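Local coordinates for protein PrgB (Enterococcus faecalis, PDB 6EVU) that promotes cell aggregation, biofilm formation and conjugation by binding and compacting DNA, seen here as its adhesin domain, at residues 29-32 and 33-37; 87-91 and 92-96. One frame throughout, in Å; residues are numbered along the deposited sequence. Where two conformers were deposited one is given.

In the fold
Contacts 1 and 2 are two local turns of similar build at the ends of short strands, their centres 21 Å apart and their nearest atoms about 8 Å apart, so they do not touch. In each, a valine of the strand meets an aliphatic residue five positions on (V31 with V36, V89 with L94), while an acidic residue between them, D33 or E91, opens a 3-10 turn. Contact 1 follows strand 30-31, which pairs with 119-121; contact 2 follows strand 88-89, which pairs with 99-104. Their centres lie about 17 Å (contact 1) and 18 Å (contact 2) from the centre of the chain, within the glucan-binding protein C region of this antigen I/II family adhesin.

Contact 1 (29-32 and 33-37); sequences NLVF and DQSVV
V31 and V36 meet through their CG1 methyls, 4.0 Å apart, where the chain leaves strand 30-31 and turns through the 3-10 segment 34-36. The compact part of the contact is on the V36 side. Its CA–CB bond points toward the preceding strand, and its CG1 rests on the peptide between V31 and F32, 3.5 Å from V31 O and 3.9 Å from F32 CA. The bond from F32 CA to CB points away from 33-37, and CB, near D33 N, is what the F32 side chain mainly offers to the turn. V36 and F32 are both buried.

The looser, more polar side is formed by D33 and S35. Here CG1 of V31, set anti to its own amide nitrogen (chi1 -177°), lies against the carboxylate, 3.5 Å from D33 OD2, and reaches S35 OG at 3.8 Å. D33 OD1 accepts from S35 N at 2.9 Å, closing an Asx turn; the amide approaches from above the carboxylate plane, 36° out of it. S35 OG also lies close to D33 OD1, but the distance of 2.5 Å is very short, so the modelled geometry is doubtful. The backbone adds V36 N to D33 O at 3.0 Å, so main chain and side chain of D33 each hold part of the turn. S35 is exposed, V31 and D33 partly so, and all three touch a crystal neighbour.

V31 and V36 join strand 119-121 through backbone bonds to S120 and to N118 just before it, and A119 packs on V36. The F32 ring enters the core beside F177 of strand 169-179 and F131 of strand 124-137, while F32 N is hydrogen-bonded to T306 OG1.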
loop_
_atom_site.group_PDB
_atom_site.type_symbol
_atom_site.label_atom_id
_atom_site.label_comp_id
_atom_site.label_asym_id
_atom_site.label_seq_id
_atom_site.Cartn_x
_atom_site.Cartn_y
_atom_site.Cartn_z
ATOM N N ASN A 29 2.450 15.934 12.482
ATOM C CA ASN A 29 1.799 15.820 13.786
ATOM C C ASN A 29 1.606 14.362 14.189
ATOM O O ASN A 29 1.767 13.999 15.364
ATOM C CB ASN A 29 0.446 16.527 13.726
ATOM C CG ASN A 29 0.494 17.801 12.902
ATOM O OD1 ASN A 29 -0.043 17.876 11.781
ATOM N ND2 ASN A 29 1.153 18.812 13.456
ATOM N N LEU A 30 1.243 13.532 13.235
ATOM C CA LEU A 30 1.057 12.112 13.458
ATOM C C LEU A 30 2.389 11.411 13.269
ATOM O O LEU A 30 3.046 11.591 12.234
ATOM C CB LEU A 30 0.041 11.566 12.455
ATOM C CG LEU A 30 -0.136 10.048 12.508
ATOM C CD1 LEU A 30 -0.799 9.655 13.845
ATOM C CD2 LEU A 30 -0.936 9.534 11.275
ATOM N N VAL A 31 2.802 10.647 14.274
ATOM C CA VAL A 31 4.014 9.836 14.219
ATOM C C VAL A 31 3.597 8.366 14.185
ATOM O O VAL A 31 3.121 7.820 15.187
ATOM C CB VAL A 31 4.931 10.123 15.416
ATOM C CG1 VAL A 31 6.271 9.312 15.318
ATOM C CG2 VAL A 31 5.175 11.670 15.560
ATOM N N PHE A 32 3.858 7.714 13.054
ATOM C CA PHE A 32 3.555 6.302 12.897
ATOM C C PHE A 32 4.654 5.748 11.989
ATOM O O PHE A 32 4.527 5.612 10.775
ATOM C CB PHE A 32 2.143 6.063 12.347
ATOM C CG PHE A 32 1.637 4.684 12.680
ATOM C CD1 PHE A 32 0.913 4.484 13.817
ATOM C CD2 PHE A 32 1.954 3.588 11.906
ATOM C CE1 PHE A 32 0.484 3.196 14.149
ATOM C CE2 PHE A 32 1.507 2.304 12.240
ATOM C CZ PHE A 32 0.797 2.134 13.353
ATOM N N ASP A 33 5.764 5.387 12.604
ATOM C CA ASP A 33 6.991 5.050 11.879
ATOM C C ASP A 33 7.765 4.044 12.728
ATOM O O ASP A 33 7.251 3.545 13.726
ATOM C CB ASP A 33 7.777 6.327 11.561
ATOM C CG ASP A 33 8.173 7.094 12.808
ATOM O OD1 ASP A 33 8.291 6.513 13.890
ATOM O OD2 ASP A 33 8.361 8.319 12.674
ATOM N N GLN A 34 9.031 3.752 12.363
ATOM C CA GLN A 34 9.741 2.701 13.094
ATOM C C GLN A 34 9.863 3.010 14.594
ATOM O O GLN A 34 9.970 2.091 15.423
ATOM C CB GLN A 34 11.154 2.498 12.516
ATOM C CG GLN A 34 11.717 1.063 12.605
ATOM C CD GLN A 34 10.751 -0.030 12.116
ATOM O OE1 GLN A 34 10.293 -0.873 12.892
ATOM N NE2 GLN A 34 10.422 0.000 10.818
ATOM N N SER A 35 9.899 4.288 14.958
ATOM C CA SER A 35 10.037 4.663 16.356
ATOM C C SER A 35 8.881 4.219 17.248
ATOM O O SER A 35 8.996 4.311 18.481
ATOM C CB SER A 35 10.235 6.195 16.453
ATOM O OG SER A 35 9.035 6.895 16.214
ATOM N N VAL A 36 7.749 3.796 16.674
ATOM C CA VAL A 36 6.562 3.497 17.468
ATOM C C VAL A 36 6.433 2.008 17.775
ATOM O O VAL A 36 5.552 1.602 18.548
ATOM C CB VAL A 36 5.293 4.033 16.769
ATOM C CG1 VAL A 36 5.476 5.464 16.182
ATOM C CG2 VAL A 36 4.773 3.049 15.704
ATOM N N VAL A 37 7.325 1.187 17.235
ATOM C CA VAL A 37 7.305 -0.254 17.459
ATOM C C VAL A 37 8.054 -0.556 18.750
ATOM O O VAL A 37 9.134 -0.008 18.998
ATOM C CB VAL A 37 7.912 -0.976 16.242
ATOM C CG1 VAL A 37 7.846 -2.512 16.377
ATOM C CG2 VAL A 37 7.222 -0.486 14.950
#

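Contact 2 (87-91 and 92-96); sequences SFVKE and ANLGS
V89 and L94 cross at a slant, CG2 of V89 meeting CD1 of L94 at 3.6 Å. That same CD1 of L94 also lies over the strand backbone, 3.6 Å from V89 O. The CA–CB bond of L94 points toward the strand, with CG anti to the carbonyl carbon, and CB of L94 lies close to E91 O.

E91 and N93 are set differently, though their arrangement is that of one of two conformers modelled for E91. In it the two side chains extend alongside each other in the same direction, with carboxylate and amide planes turned 86° apart. The E91 chain bends at its second torsion (chi2 69°), which brings the carboxylate over the start of the 3-10 turn 92-94. There E91 OE2 accepts from N93 N at 2.6 Å, the amide coming from above the carboxylate plane, 38° out of it. Because E91 OE2 also crowds N93 CB at 2.9 Å, the exact fit is doubtful.

The main chain closes the turn as well: L94 N donates to E91 O at 2.7 Å in a fairly straight bond, and G95 N follows with a bond of 3.2 Å to A92 O. A water bridges the mouth of the turn, accepting from E91 N at 3.1 Å and donating to G95 O at 2.8 Å.

Around it, V148 of strand 145-150 touches both V89 and L94, F158 touches L94 and N93, and I68 of helix 68-72 reaches E91, N93 and L94. The contact thus divides its chemistry. V89 and L94 fill a buried apolar layer, whereas L94 N turns to E91 O, E91 N to the water and, in the given conformer, N93 N to OE2; a carboxylate placed there, beside the N-terminal amides of the turn, would probably be favoured by their partial positive charge.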
loop_
_atom_site.group_PDB
_atom_site.type_symbol
_atom_site.label_atom_id
_atom_site.label_comp_id
_atom_site.label_asym_id
_atom_site.label_seq_id
_atom_site.Cartn_x
_atom_site.Cartn_y
_atom_site.Cartn_z
ATOM N N SER A 87 -1.870 -20.178 10.544
ATOM C CA SER A 87 -1.678 -19.217 9.453
ATOM C C SER A 87 -0.421 -18.364 9.621
ATOM O O SER A 87 -0.098 -17.583 8.734
ATOM C CB SER A 87 -2.907 -18.312 9.309
ATOM O OG SER A 87 -2.979 -17.391 10.381
ATOM N N PHE A 88 0.350 -18.566 10.693
ATOM C CA PHE A 88 1.559 -17.796 10.972
ATOM C C PHE A 88 2.678 -18.177 10.001
ATOM O O PHE A 88 3.014 -19.362 9.843
ATOM C CB PHE A 88 1.986 -18.042 12.434
ATOM C CG PHE A 88 3.271 -17.371 12.814
ATOM C CD1 PHE A 88 3.290 -16.006 13.105
ATOM C CD2 PHE A 88 4.472 -18.086 12.848
ATOM C CE1 PHE A 88 4.487 -15.370 13.430
ATOM C CE2 PHE A 88 5.641 -17.455 13.143
ATOM C CZ PHE A 88 5.647 -16.094 13.424
ATOM N N VAL A 89 3.293 -17.170 9.379
ATOM C CA VAL A 89 4.326 -17.398 8.370
ATOM C C VAL A 89 5.589 -16.639 8.766
ATOM O O VAL A 89 5.509 -15.556 9.365
ATOM C CB VAL A 89 3.840 -16.982 6.945
ATOM C CG1 VAL A 89 2.748 -17.937 6.452
ATOM C CG2 VAL A 89 3.294 -15.615 6.945
ATOM N N LYS A 90 6.761 -17.234 8.482
ATOM C CA LYS A 90 8.063 -16.569 8.586
ATOM C C LYS A 90 8.567 -16.274 7.172
ATOM O O LYS A 90 8.494 -17.130 6.284
ATOM C CB LYS A 90 9.081 -17.418 9.341
ATOM C CG LYS A 90 8.674 -17.726 10.773
ATOM C CD LYS A 90 9.591 -18.797 11.398
ATOM C CE LYS A 90 8.776 -19.884 12.108
ATOM N NZ LYS A 90 7.700 -20.527 11.270
ATOM N N GLU A 91 9.033 -15.046 6.958
ATOM C CA GLU A 91 9.694 -14.648 5.724
ATOM C C GLU A 91 10.414 -13.341 6.045
ATOM O O GLU A 91 9.846 -12.458 6.696
ATOM C CB GLU A 91 8.684 -14.545 4.552
ATOM C CG GLU A 91 8.808 -13.338 3.578
ATOM C CD GLU A 91 10.049 -13.364 2.675
ATOM O OE1 GLU A 91 10.440 -14.445 2.143
ATOM O OE2 GLU A 91 10.624 -12.275 2.498
ATOM N N ALA A 92 11.677 -13.233 5.636
ATOM C CA ALA A 92 12.486 -12.081 6.032
ATOM C C ALA A 92 11.818 -10.759 5.673
ATOM O O ALA A 92 11.961 -9.769 6.413
ATOM C CB ALA A 92 13.878 -12.166 5.392
ATOM N N ASN A 93 11.063 -10.720 4.564
ATOM C CA ASN A 93 10.409 -9.462 4.251
ATOM C C ASN A 93 9.343 -9.079 5.300
ATOM O O ASN A 93 8.946 -7.917 5.308
ATOM C CB ASN A 93 9.799 -9.532 2.814
ATOM C CG ASN A 93 10.807 -9.110 1.679
ATOM O OD1 ASN A 93 11.999 -8.986 1.891
ATOM N ND2 ASN A 93 10.285 -8.883 0.469
ATOM N N LEU A 94 8.897 -9.997 6.193
ATOM C CA LEU A 94 7.853 -9.701 7.186
ATOM C C LEU A 94 8.399 -9.141 8.482
ATOM O O LEU A 94 7.619 -8.816 9.381
ATOM C CB LEU A 94 7.062 -10.947 7.547
ATOM C CG LEU A 94 6.169 -11.570 6.468
ATOM C CD1 LEU A 94 5.542 -12.792 7.071
ATOM C CD2 LEU A 94 5.116 -10.595 5.990
ATOM N N GLY A 95 9.713 -9.080 8.611
ATOM C CA GLY A 95 10.349 -8.740 9.871
ATOM C C GLY A 95 10.532 -9.962 10.752
ATOM O O GLY A 95 9.982 -11.036 10.503
ATOM N N SER A 96 11.336 -9.793 11.817
ATOM C CA SER A 96 11.736 -10.953 12.613
ATOM C C SER A 96 10.585 -11.582 13.395
ATOM O O SER A 96 10.743 -12.710 13.873
ATOM C CB SER A 96 12.886 -10.591 13.578
ATOM O OG SER A 96 12.496 -9.497 14.383
HETATM O O HOH W 1 9.940 -13.621 9.546
#